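Local coordinates for S-layer domain-containing protein (Ruminiclostridium thermocellum ATCC 27405, PDB 4QVS), which is of unknown function but carries a concanavalin A-like lectin/glucanase region, which suggests carbohydrate binding, perhaps at the cell surface, at residues S36-V41 with V54-A59; D62-T67 with F88-S93; F71-W76 with K98-T103; S129-T132 with W136-V139. All coordinates share one frame; numbering follows the deposited sequence.

Overall arrangement
From the N terminus, contact 1 comes first: the segments S36-V41 and V54-A59 close a loop that holds strand 47-52. The chain then runs directly into contact 2, which opens at D62-T67 and closes when strand 85-91 returns to that loop after strand 71-79. Contact 3 crosses contact 2, because their segments alternate along the chain: it opens on strand 71-79 and closes on strand 99-104, the partner of strand 85-91. The two share backbone bonds, and their centres lie about 10 Å apart. Contact 4 follows on the other side of the chain's centre, about 27 Å from contact 3 between centres, and closes a short turn into strand 137-144. All four contacts touch the second subunit.

Contact 1 (S36-V41 with V54-A59); sequences SANGVV and VDDYVA
S36 and D56 meet in a small polar contact, partly assisted by water, at the ends of two antiparallel neighbours in a sheet: S36 follows strand 32-35, and D56 precedes strand 57-60. The hydroxyl OG of S36 lies 2.7 Å from OD2 of D56, near enough for a hydrogen bond, although its single proton could instead serve the carbonyl oxygen of S50. The serine hydroxyl stands anti to its own backbone nitrogen (chi1 -176°), and from there it faces the carboxylate while accepting the backbone N-H of N38 at 3.2 Å between N and OG. That local bond makes an ST turn where the chain leaves strand 32-35 for strand 40-42, in a region that probably belongs to a concanavalin A-like fold. A water joins the two sides a second time, accepting from the N of A37 at 2.9 Å and donating to OD2 of D56; this second leg is short, 2.5 Å from the water to OD2, and its exact length is doubtful. OD2 of the buried D56 thus receives the backbone N-H of D52 and a water proton, with the S36 hydroxyl also close. The amide of N38 stands nearly perpendicular to the carboxylate, the planes 85° apart; its ND2 donates instead to the O of S50. Beyond the contact, Y57 stacks on Y35 within the sheet and meets K181 of the second subunit in a cation-pi contact.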
loop_
_atom_site.group_PDB
_atom_site.type_symbol
_atom_site.label_atom_id
_atom_site.label_comp_id
_atom_site.label_asym_id
_atom_site.label_seq_id
_atom_site.Cartn_x
_atom_site.Cartn_y
_atom_site.Cartn_z
ATOM N N SER A 36 -19.275 3.019 24.412
ATOM C CA SER A 36 -19.811 2.141 23.367
ATOM C C SER A 36 -20.904 1.313 23.968
ATOM O O SER A 36 -20.770 0.829 25.103
ATOM C CB SER A 36 -18.704 1.197 22.839
ATOM O OG SER A 36 -19.210 0.412 21.777
ATOM N N ALA A 37 -22.017 1.184 23.267
ATOM C CA ALA A 37 -23.081 0.350 23.773
ATOM C C ALA A 37 -22.707 -1.120 23.547
ATOM O O ALA A 37 -23.323 -2.000 24.103
ATOM C CB ALA A 37 -24.398 0.680 23.103
ATOM N N ASN A 38 -21.689 -1.381 22.746
ATOM C CA ASN A 38 -21.278 -2.773 22.495
ATOM C C ASN A 38 -20.539 -3.365 23.681
ATOM O O ASN A 38 -20.738 -4.526 23.989
ATOM C CB ASN A 38 -20.380 -2.865 21.254
ATOM C CG ASN A 38 -21.118 -2.518 19.961
ATOM O OD1 ASN A 38 -22.217 -3.008 19.715
ATOM N ND2 ASN A 38 -20.501 -1.688 19.118
ATOM N N GLY A 39 -19.734 -2.559 24.382
ATOM C CA GLY A 39 -18.849 -3.092 25.434
ATOM C C GLY A 39 -17.684 -3.827 24.724
ATOM O O GLY A 39 -17.483 -3.658 23.515
ATOM N N VAL A 40 -16.908 -4.628 25.446
ATOM C CA VAL A 40 -15.814 -5.384 24.807
ATOM C C VAL A 40 -16.363 -6.737 24.362
ATOM O O VAL A 40 -17.285 -7.257 24.974
ATOM C CB VAL A 40 -14.545 -5.544 25.678
ATOM C CG1 VAL A 40 -13.905 -4.183 25.910
ATOM C CG2 VAL A 40 -14.820 -6.263 26.997
ATOM N N VAL A 41 -15.810 -7.298 23.303
ATOM C CA VAL A 41 -16.341 -8.569 22.771
ATOM C C VAL A 41 -15.209 -9.461 22.267
ATOM O O VAL A 41 -14.089 -8.959 22.098
ATOM C CB VAL A 41 -17.346 -8.282 21.632
ATOM C CG1 VAL A 41 -18.553 -7.460 22.116
ATOM C CG2 VAL A 41 -16.666 -7.556 20.491
ATOM N N VAL A 54 -20.148 5.390 14.725
ATOM C CA VAL A 54 -21.177 6.437 14.799
ATOM C C VAL A 54 -20.797 7.420 15.884
ATOM O O VAL A 54 -20.607 8.572 15.617
ATOM C CB VAL A 54 -22.576 5.852 15.104
ATOM C CG1 VAL A 54 -23.631 6.958 15.215
ATOM C CG2 VAL A 54 -22.975 4.869 14.025
ATOM N N ASP A 55 -20.656 6.955 17.116
ATOM C CA ASP A 55 -20.308 7.875 18.203
ATOM C C ASP A 55 -19.485 7.239 19.317
ATOM O O ASP A 55 -19.273 7.828 20.357
ATOM C CB ASP A 55 -21.577 8.499 18.739
ATOM C CG ASP A 55 -22.613 7.489 19.194
ATOM O OD1 ASP A 55 -22.303 6.338 19.543
ATOM O OD2 ASP A 55 -23.798 7.868 19.216
ATOM N N ASP A 56 -18.973 6.046 19.066
ATOM C CA ASP A 56 -18.175 5.310 20.035
ATOM C C ASP A 56 -16.716 5.671 19.979
ATOM O O ASP A 56 -16.161 5.858 18.904
ATOM C CB ASP A 56 -18.251 3.782 19.732
ATOM C CG ASP A 56 -19.605 3.219 19.976
ATOM O OD1 ASP A 56 -20.519 3.956 20.458
ATOM O OD2 ASP A 56 -19.769 2.027 19.687
ATOM N N TYR A 57 -16.061 5.663 21.142
ATOM C CA TYR A 57 -14.619 5.953 21.232
ATOM C C TYR A 57 -14.029 5.547 22.570
ATOM O O TYR A 57 -14.731 5.137 23.464
ATOM C CB TYR A 57 -14.354 7.466 21.033
ATOM C CG TYR A 57 -14.971 8.295 22.134
ATOM C CD1 TYR A 57 -16.316 8.576 22.115
ATOM C CD2 TYR A 57 -14.208 8.821 23.177
ATOM C CE1 TYR A 57 -16.900 9.350 23.114
ATOM C CE2 TYR A 57 -14.813 9.624 24.191
ATOM C CZ TYR A 57 -16.172 9.851 24.132
ATOM O OH TYR A 57 -16.878 10.578 25.093
ATOM N N VAL A 58 -12.737 5.764 22.729
ATOM C CA VAL A 58 -12.078 5.466 23.959
ATOM C C VAL A 58 -11.351 6.701 24.415
ATOM O O VAL A 58 -10.629 7.305 23.631
ATOM C CB VAL A 58 -11.040 4.324 23.759
ATOM C CG1 VAL A 58 -10.345 4.013 25.065
ATOM C CG2 VAL A 58 -11.752 3.086 23.205
ATOM N N ALA A 59 -11.532 7.055 25.692
ATOM C CA ALA A 59 -10.820 8.161 26.270
ATOM C C ALA A 59 -9.651 7.561 27.016
ATOM O O ALA A 59 -9.817 6.627 27.805
ATOM C CB ALA A 59 -11.698 8.976 27.249
HETATM O O HOH W 1 -21.998 1.164 20.384
#

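Contact 2 (D62-T67 with F88-S93); sequences DGIAGT and FDFFDS
I64 and A65, in the loop that follows strand 57-60, press on the ring of F90 in strand 85-91. The contact is apolar throughout and buried. A65 supplies the facial part: its CB sits 4.1 Å above the ring plane, displaced toward the rim, with CD1 of F90 as its closest atom. I64 adds an oblique touch, the branch CG2 coming to 3.7 Å from CE1 of F90. Its chi1 of -165° puts CG2 between the backbone N and the carbonyl carbon, and it is this branch that reaches the phenyl group. Within the strand, CE1 of F88 lies at the edge of the F90 ring, near its plane. The loop thus packs onto an apolar face of strand 85-91 where I73 of strand 71-79 also meets F90, consistent with the interior of a concanavalin A-like beta sandwich. I64 meanwhile reaches A7 and Y9 of strand 7-9. Polar ties lie further out: D62 forms a salt bridge with K176 of the second subunit, and strand 85-91 pairs with a strand of that subunit. Between loop and strand, then, cohesion comes from dispersion, which needs close fit, and from burial of apolar surface; neither imposes a bond direction.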
loop_
_atom_site.group_PDB
_atom_site.type_symbol
_atom_site.label_atom_id
_atom_site.label_comp_id
_atom_site.label_asym_id
_atom_site.label_seq_id
_atom_site.Cartn_x
_atom_site.Cartn_y
_atom_site.Cartn_z
ATOM N N ASP A 62 -5.275 11.659 30.629
ATOM C CA ASP A 62 -4.479 12.822 30.253
ATOM C C ASP A 62 -3.007 12.556 30.492
ATOM O O ASP A 62 -2.666 11.902 31.453
ATOM C CB ASP A 62 -4.850 14.056 31.129
ATOM C CG ASP A 62 -6.321 14.453 31.036
ATOM O OD1 ASP A 62 -7.082 13.884 30.216
ATOM O OD2 ASP A 62 -6.732 15.363 31.812
ATOM N N GLY A 63 -2.140 13.095 29.649
ATOM C CA GLY A 63 -0.687 12.989 29.820
ATOM C C GLY A 63 -0.024 11.712 29.297
ATOM O O GLY A 63 1.182 11.609 29.216
ATOM N N ILE A 64 -0.807 10.758 28.884
ATOM C CA ILE A 64 -0.226 9.482 28.534
ATOM C C ILE A 64 0.920 9.536 27.513
ATOM O O ILE A 64 1.866 8.780 27.665
ATOM C CB ILE A 64 -1.320 8.441 28.231
ATOM C CG1 ILE A 64 -0.684 7.046 28.251
ATOM C CG2 ILE A 64 -2.090 8.771 26.944
ATOM C CD1 ILE A 64 -1.726 5.954 28.279
ATOM N N ALA A 65 0.888 10.488 26.565
ATOM C CA ALA A 65 1.950 10.614 25.541
ATOM C C ALA A 65 2.723 11.934 25.436
ATOM O O ALA A 65 3.702 11.994 24.687
ATOM C CB ALA A 65 1.396 10.264 24.165
ATOM N N GLY A 66 2.354 12.962 26.189
ATOM C CA GLY A 66 2.998 14.276 26.040
ATOM C C GLY A 66 4.260 14.579 26.828
ATOM O O GLY A 66 4.639 15.745 26.962
ATOM N N THR A 67 4.941 13.559 27.333
ATOM C CA THR A 67 6.146 13.809 28.109
ATOM C C THR A 67 7.362 13.118 27.509
ATOM O O THR A 67 8.384 12.999 28.159
ATOM C CB THR A 67 5.948 13.356 29.573
ATOM O OG1 THR A 67 6.964 13.944 30.394
ATOM C CG2 THR A 67 5.981 11.838 29.713
ATOM N N PHE A 88 -6.403 7.586 16.254
ATOM C CA PHE A 88 -6.030 8.142 17.559
ATOM C C PHE A 88 -5.717 9.647 17.440
ATOM O O PHE A 88 -5.375 10.168 16.361
ATOM C CB PHE A 88 -4.923 7.372 18.321
ATOM C CG PHE A 88 -3.545 7.497 17.748
ATOM C CD1 PHE A 88 -2.856 8.697 17.759
ATOM C CD2 PHE A 88 -2.880 6.357 17.262
ATOM C CE1 PHE A 88 -1.589 8.804 17.240
ATOM C CE2 PHE A 88 -1.606 6.457 16.781
ATOM C CZ PHE A 88 -0.951 7.666 16.762
ATOM N N ASP A 89 -5.778 10.329 18.563
ATOM C CA ASP A 89 -5.544 11.788 18.572
ATOM C C ASP A 89 -5.133 12.146 19.973
ATOM O O ASP A 89 -5.786 11.773 20.923
ATOM C CB ASP A 89 -6.790 12.479 18.053
ATOM C CG ASP A 89 -6.749 13.980 18.154
ATOM O OD1 ASP A 89 -5.692 14.605 18.160
ATOM O OD2 ASP A 89 -7.844 14.543 18.094
ATOM N N PHE A 90 -3.949 12.741 20.065
ATOM C CA PHE A 90 -3.380 13.209 21.284
ATOM C C PHE A 90 -3.161 14.675 20.993
ATOM O O PHE A 90 -2.448 15.053 20.056
ATOM C CB PHE A 90 -2.077 12.512 21.642
ATOM C CG PHE A 90 -2.234 11.029 21.873
ATOM C CD1 PHE A 90 -2.604 10.532 23.103
ATOM C CD2 PHE A 90 -2.027 10.136 20.831
ATOM C CE1 PHE A 90 -2.744 9.155 23.304
ATOM C CE2 PHE A 90 -2.158 8.758 21.024
ATOM C CZ PHE A 90 -2.522 8.271 22.256
ATOM N N PHE A 91 -3.790 15.511 21.803
ATOM C CA PHE A 91 -3.819 16.949 21.520
ATOM C C PHE A 91 -3.716 17.800 22.801
ATOM O O PHE A 91 -4.072 17.361 23.873
ATOM C CB PHE A 91 -5.128 17.251 20.757
ATOM C CG PHE A 91 -6.400 16.857 21.504
ATOM C CD1 PHE A 91 -6.862 15.551 21.496
ATOM C CD2 PHE A 91 -7.148 17.817 22.187
ATOM C CE1 PHE A 91 -8.006 15.192 22.170
ATOM C CE2 PHE A 91 -8.304 17.470 22.880
ATOM C CZ PHE A 91 -8.744 16.162 22.870
ATOM N N ASP A 92 -3.164 18.994 22.650
ATOM C CA ASP A 92 -2.980 19.971 23.730
ATOM C C ASP A 92 -4.337 20.292 24.322
ATOM O O ASP A 92 -5.266 20.592 23.577
ATOM C CB ASP A 92 -2.347 21.249 23.129
ATOM C CG ASP A 92 -2.256 22.433 24.122
ATOM O OD1 ASP A 92 -2.190 22.226 25.331
ATOM O OD2 ASP A 92 -2.254 23.590 23.683
ATOM N N SER A 93 -4.474 20.192 25.643
ATOM C CA SER A 93 -5.734 20.561 26.282
ATOM C C SER A 93 -5.960 22.112 26.220
ATOM O O SER A 93 -7.094 22.587 26.286
ATOM C CB SER A 93 -5.784 20.059 27.737
ATOM O OG SER A 93 -4.848 20.741 28.574
#

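Contact 3 (F71-W76 with K98-T103); sequences FTIAFW and KYMRLT
The strands of F71-W76 and Y99-T103 run in roughly the same direction, 29° apart, with their axes 10.9 Å from each other, a separation at which side chains, not backbones, do the meeting. Three residues of the first strand, F71, I73 and F75, point at two of the second, M100 and L102. M100, present as selenomethionine, contributes the largest share of the contact. Beyond CG its chain is extended, with chi3 at -174°, and it spans the gap to deliver SE and CE to the opposite strand. There SE lies 4.6 Å from the centroid of the F71 ring and 48° off the ring normal, an oblique Met-aromatic contact whose closest approach is 3.7 Å, from SE to CZ of F71. The terminal methyl lies against the F71 ring as well, CE of M100 being 3.7 Å from CZ of F71, and goes on to meet I73 tip to tip, with CE of M100 and CD1 of I73 3.8 Å apart. Two residues along, L102 approaches F75 differently: its branch CD2 comes to the ring edge, near the ring plane, 3.6 Å from CZ of F75. Apolar packing between two strand layers at such a spacing is characteristic of a beta-sandwich interior, here probably concanavalin A-like. Around the contact, F88 of strand 85-91 packs on I73 and L102, while F112 and M114 of strand 110-115 lie against M100. Strand 71-79 itself pairs antiparallel with a strand of the second subunit, whose L143 packs on F71.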
loop_
_atom_site.group_PDB
_atom_site.type_symbol
_atom_site.label_atom_id
_atom_site.label_comp_id
_atom_site.label_asym_id
_atom_site.label_seq_id
_atom_site.Cartn_x
_atom_site.Cartn_y
_atom_site.Cartn_z
ATOM N N PHE A 71 9.143 8.132 20.761
ATOM C CA PHE A 71 8.071 7.253 21.221
ATOM C C PHE A 71 7.583 6.257 20.175
ATOM O O PHE A 71 7.943 6.323 19.001
ATOM C CB PHE A 71 6.859 8.110 21.651
ATOM C CG PHE A 71 6.215 8.838 20.505
ATOM C CD1 PHE A 71 5.296 8.186 19.672
ATOM C CD2 PHE A 71 6.561 10.154 20.221
ATOM C CE1 PHE A 71 4.723 8.836 18.594
ATOM C CE2 PHE A 71 5.996 10.804 19.134
ATOM C CZ PHE A 71 5.080 10.144 18.324
ATOM N N THR A 72 6.746 5.333 20.646
ATOM C CA THR A 72 6.035 4.402 19.806
ATOM C C THR A 72 4.587 4.255 20.248
ATOM O O THR A 72 4.281 4.201 21.429
ATOM C CB THR A 72 6.698 2.981 19.805
ATOM O OG1 THR A 72 8.073 3.085 19.460
ATOM C CG2 THR A 72 6.015 2.083 18.826
ATOM N N ILE A 73 3.689 4.252 19.283
ATOM C CA ILE A 73 2.322 3.936 19.518
ATOM C C ILE A 73 2.006 2.759 18.629
ATOM O O ILE A 73 2.151 2.847 17.394
ATOM C CB ILE A 73 1.357 5.074 19.147
ATOM C CG1 ILE A 73 1.677 6.289 20.010
ATOM C CG2 ILE A 73 -0.067 4.594 19.412
ATOM C CD1 ILE A 73 1.006 7.556 19.544
ATOM N N ALA A 74 1.495 1.698 19.233
ATOM C CA ALA A 74 1.253 0.494 18.472
ATOM C C ALA A 74 0.029 -0.207 18.964
ATOM O O ALA A 74 -0.242 -0.255 20.156
ATOM C CB ALA A 74 2.462 -0.405 18.570
ATOM N N PHE A 75 -0.709 -0.777 18.030
ATOM C CA PHE A 75 -1.905 -1.465 18.380
ATOM C C PHE A 75 -2.350 -2.338 17.246
ATOM O O PHE A 75 -1.929 -2.184 16.122
ATOM C CB PHE A 75 -3.001 -0.434 18.633
ATOM C CG PHE A 75 -3.179 0.508 17.478
ATOM C CD1 PHE A 75 -2.339 1.606 17.330
ATOM C CD2 PHE A 75 -4.138 0.258 16.501
ATOM C CE1 PHE A 75 -2.476 2.457 16.251
ATOM C CE2 PHE A 75 -4.269 1.097 15.413
ATOM C CZ PHE A 75 -3.438 2.189 15.286
ATOM N N TRP A 76 -3.302 -3.186 17.552
ATOM C CA TRP A 76 -3.951 -3.987 16.534
ATOM C C TRP A 76 -5.267 -3.330 16.196
ATOM O O TRP A 76 -5.958 -2.853 17.105
ATOM C CB TRP A 76 -4.273 -5.355 17.104
ATOM C CG TRP A 76 -3.142 -6.260 17.117
ATOM C CD1 TRP A 76 -2.265 -6.506 18.136
ATOM C CD2 TRP A 76 -2.765 -7.132 16.024
ATOM N NE1 TRP A 76 -1.339 -7.485 17.730
ATOM C CE2 TRP A 76 -1.633 -7.873 16.443
ATOM C CE3 TRP A 76 -3.274 -7.334 14.738
ATOM C CZ2 TRP A 76 -0.988 -8.826 15.598
ATOM C CZ3 TRP A 76 -2.628 -8.290 13.884
ATOM C CH2 TRP A 76 -1.502 -9.018 14.334
ATOM N N LYS A 98 -2.377 22.099 18.205
ATOM C CA LYS A 98 -1.179 21.453 18.687
ATOM C C LYS A 98 -1.585 20.012 18.992
ATOM O O LYS A 98 -2.229 19.727 20.014
ATOM C CB LYS A 98 -0.663 22.124 19.950
ATOM C CG LYS A 98 0.074 23.438 19.728
ATOM C CD LYS A 98 0.812 23.850 21.009
ATOM C CE LYS A 98 1.549 25.169 20.877
ATOM N NZ LYS A 98 0.629 26.321 20.688
ATOM N N TYR A 99 -1.219 19.099 18.105
ATOM C CA TYR A 99 -1.686 17.730 18.255
ATOM C C TYR A 99 -0.950 16.775 17.338
ATOM O O TYR A 99 -0.200 17.223 16.468
ATOM C CB TYR A 99 -3.183 17.659 17.878
ATOM C CG TYR A 99 -3.559 18.045 16.430
ATOM C CD1 TYR A 99 -3.529 17.099 15.384
ATOM C CD2 TYR A 99 -4.000 19.329 16.125
ATOM C CE1 TYR A 99 -3.881 17.447 14.089
ATOM C CE2 TYR A 99 -4.363 19.693 14.851
ATOM C CZ TYR A 99 -4.305 18.749 13.832
ATOM O OH TYR A 99 -4.682 19.131 12.585
HETATM N N MSE A 100 -1.186 15.473 17.553
HETATM C CA MSE A 100 -0.685 14.436 16.647
HETATM C C MSE A 100 -1.836 13.474 16.564
HETATM O O MSE A 100 -2.502 13.200 17.552
HETATM C CB MSE A 100 0.712 13.944 16.981
HETATM C CG MSE A 100 0.726 12.883 18.059
HETATM SE SE MSE A 100 2.533 12.786 18.816
HETATM C CE MSE A 100 1.821 11.289 19.778
ATOM N N ARG A 101 -2.119 13.019 15.348
ATOM C CA ARG A 101 -3.283 12.230 15.066
ATOM C C ARG A 101 -3.046 11.167 13.955
ATOM O O ARG A 101 -2.492 11.485 12.915
ATOM C CB ARG A 101 -4.288 13.224 14.566
ATOM C CG ARG A 101 -5.666 12.701 14.279
ATOM C CD ARG A 101 -6.626 13.871 14.113
ATOM N NE ARG A 101 -6.280 14.760 12.984
ATOM C CZ ARG A 101 -7.098 15.686 12.486
ATOM N NH1 ARG A 101 -8.294 15.874 13.011
ATOM N NH2 ARG A 101 -6.719 16.447 11.450
ATOM N N LEU A 102 -3.496 9.946 14.170
ATOM C CA LEU A 102 -3.303 8.888 13.148
ATOM C C LEU A 102 -4.671 8.721 12.563
ATOM O O LEU A 102 -5.645 8.626 13.306
ATOM C CB LEU A 102 -2.820 7.559 13.721
ATOM C CG LEU A 102 -2.641 6.414 12.686
ATOM C CD1 LEU A 102 -1.428 6.629 11.823
ATOM C CD2 LEU A 102 -2.501 5.094 13.406
ATOM N N THR A 103 -4.760 8.722 11.230
ATOM C CA THR A 103 -6.019 8.594 10.585
ATOM C C THR A 103 -6.026 7.502 9.488
ATOM O O THR A 103 -4.989 7.177 8.888
ATOM C CB THR A 103 -6.379 9.906 9.928
ATOM O OG1 THR A 103 -5.329 10.275 9.052
ATOM C CG2 THR A 103 -6.532 11.061 10.996
#

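Contact 4 (S129-T132 with W136-V139); sequences SALT and WKHV
A130, L131 and T132 lean in turn on K137, in what is probably a concanavalin A-like fold, at the link between strands 123-126 and 137-144. The turn is packed mainly through side chains: the paired CA atoms of L131 and K137 are 7.0 Å apart, and the two segments do not form a backbone ladder. A130 contributes its carbonyl oxygen, against which the far end of the lysine chain rests, O of A130 being 3.3 Å from CE of K137. Next, L131 slides past the lysine in the opposite direction. Its branch CD2 touches the aliphatic part of that chain, 3.6 Å from CB and 3.8 Å from CD of K137, and the same methyl group reaches CG2 of V139 at 4.2 Å. In this way one leucine branch covers two residues of the strand that point to the same side. L131 also packs on I110 of the second subunit and V139 on V77 of that subunit. Strand 137-144 pairs there in an antiparallel ladder, and H138 meets W76 of the second subunit edge-to-face, an arrangement consistent with an exchange of halves between the two chains. T132 ends the walk by taking the charged tip. Beyond CG the lysine chain is extended until its last torsion, where it bends (chi4 70°) and swings the ammonium group over to the threonine hydroxyl, NZ of K137 donating a hydrogen bond to OG1 of T132 at 3.1 Å.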
loop_
_atom_site.group_PDB
_atom_site.type_symbol
_atom_site.label_atom_id
_atom_site.label_comp_id
_atom_site.label_asym_id
_atom_site.label_seq_id
_atom_site.Cartn_x
_atom_site.Cartn_y
_atom_site.Cartn_z
ATOM N N SER A 129 0.115 3.410 -1.881
ATOM C CA SER A 129 -1.071 3.007 -2.650
ATOM C C SER A 129 -0.910 1.511 -3.021
ATOM O O SER A 129 0.179 0.953 -2.894
ATOM C CB SER A 129 -1.234 3.837 -3.938
ATOM O OG SER A 129 -0.849 5.182 -3.755
ATOM N N ALA A 130 -2.019 0.916 -3.466
ATOM C CA ALA A 130 -2.150 -0.484 -3.892
ATOM C C ALA A 130 -3.192 -0.475 -5.033
ATOM O O ALA A 130 -3.813 0.573 -5.266
ATOM C CB ALA A 130 -2.633 -1.344 -2.734
ATOM N N LEU A 131 -3.401 -1.602 -5.725
ATOM C CA LEU A 131 -4.423 -1.650 -6.797
ATOM C C LEU A 131 -5.769 -2.051 -6.267
ATOM O O LEU A 131 -5.917 -3.147 -5.745
ATOM C CB LEU A 131 -4.068 -2.652 -7.904
ATOM C CG LEU A 131 -3.006 -2.278 -8.895
ATOM C CD1 LEU A 131 -2.786 -3.472 -9.864
ATOM C CD2 LEU A 131 -3.446 -1.029 -9.645
ATOM N N THR A 132 -6.760 -1.190 -6.487
ATOM C CA THR A 132 -8.114 -1.355 -5.952
ATOM C C THR A 132 -9.004 -1.928 -7.015
ATOM O O THR A 132 -8.872 -1.561 -8.176
ATOM C CB THR A 132 -8.705 0.007 -5.542
ATOM O OG1 THR A 132 -7.787 0.665 -4.669
ATOM C CG2 THR A 132 -10.063 -0.153 -4.858
ATOM N N TRP A 136 -9.246 2.170 -12.290
ATOM C CA TRP A 136 -8.108 2.429 -13.199
ATOM C C TRP A 136 -6.917 3.039 -12.482
ATOM O O TRP A 136 -7.059 4.056 -11.827
ATOM C CB TRP A 136 -8.511 3.408 -14.330
ATOM C CG TRP A 136 -9.243 2.785 -15.480
ATOM C CD1 TRP A 136 -10.572 2.886 -15.769
ATOM C CD2 TRP A 136 -8.669 1.955 -16.495
ATOM N NE1 TRP A 136 -10.860 2.177 -16.917
ATOM C CE2 TRP A 136 -9.704 1.600 -17.382
ATOM C CE3 TRP A 136 -7.380 1.498 -16.748
ATOM C CZ2 TRP A 136 -9.483 0.789 -18.514
ATOM C CZ3 TRP A 136 -7.160 0.693 -17.879
ATOM C CH2 TRP A 136 -8.206 0.357 -18.740
ATOM N N LYS A 137 -5.744 2.436 -12.590
ATOM C CA LYS A 137 -4.543 3.031 -11.994
ATOM C C LYS A 137 -3.376 2.919 -12.988
ATOM O O LYS A 137 -3.422 2.094 -13.886
ATOM C CB LYS A 137 -4.210 2.366 -10.647
ATOM C CG LYS A 137 -5.126 2.782 -9.484
ATOM C CD LYS A 137 -4.579 2.315 -8.134
ATOM C CE LYS A 137 -5.187 3.067 -6.937
ATOM N NZ LYS A 137 -6.603 2.680 -6.763
ATOM N N HIS A 138 -2.366 3.769 -12.840
ATOM C CA HIS A 138 -1.200 3.719 -13.694
ATOM C C HIS A 138 -0.109 2.943 -12.986
ATOM O O HIS A 138 0.162 3.182 -11.828
ATOM C CB HIS A 138 -0.692 5.113 -14.058
ATOM C CG HIS A 138 0.399 5.091 -15.089
ATOM N ND1 HIS A 138 1.736 5.200 -14.767
ATOM C CD2 HIS A 138 0.351 4.908 -16.430
ATOM C CE1 HIS A 138 2.462 5.105 -15.866
ATOM N NE2 HIS A 138 1.643 4.940 -16.892
ATOM N N VAL A 139 0.506 1.993 -13.674
ATOM C CA VAL A 139 1.595 1.262 -13.066
ATOM C C VAL A 139 2.856 1.362 -13.906
ATOM O O VAL A 139 2.790 1.331 -15.117
ATOM C CB VAL A 139 1.227 -0.210 -12.871
ATOM C CG1 VAL A 139 2.396 -0.977 -12.269
ATOM C CG2 VAL A 139 -0.002 -0.352 -11.979
#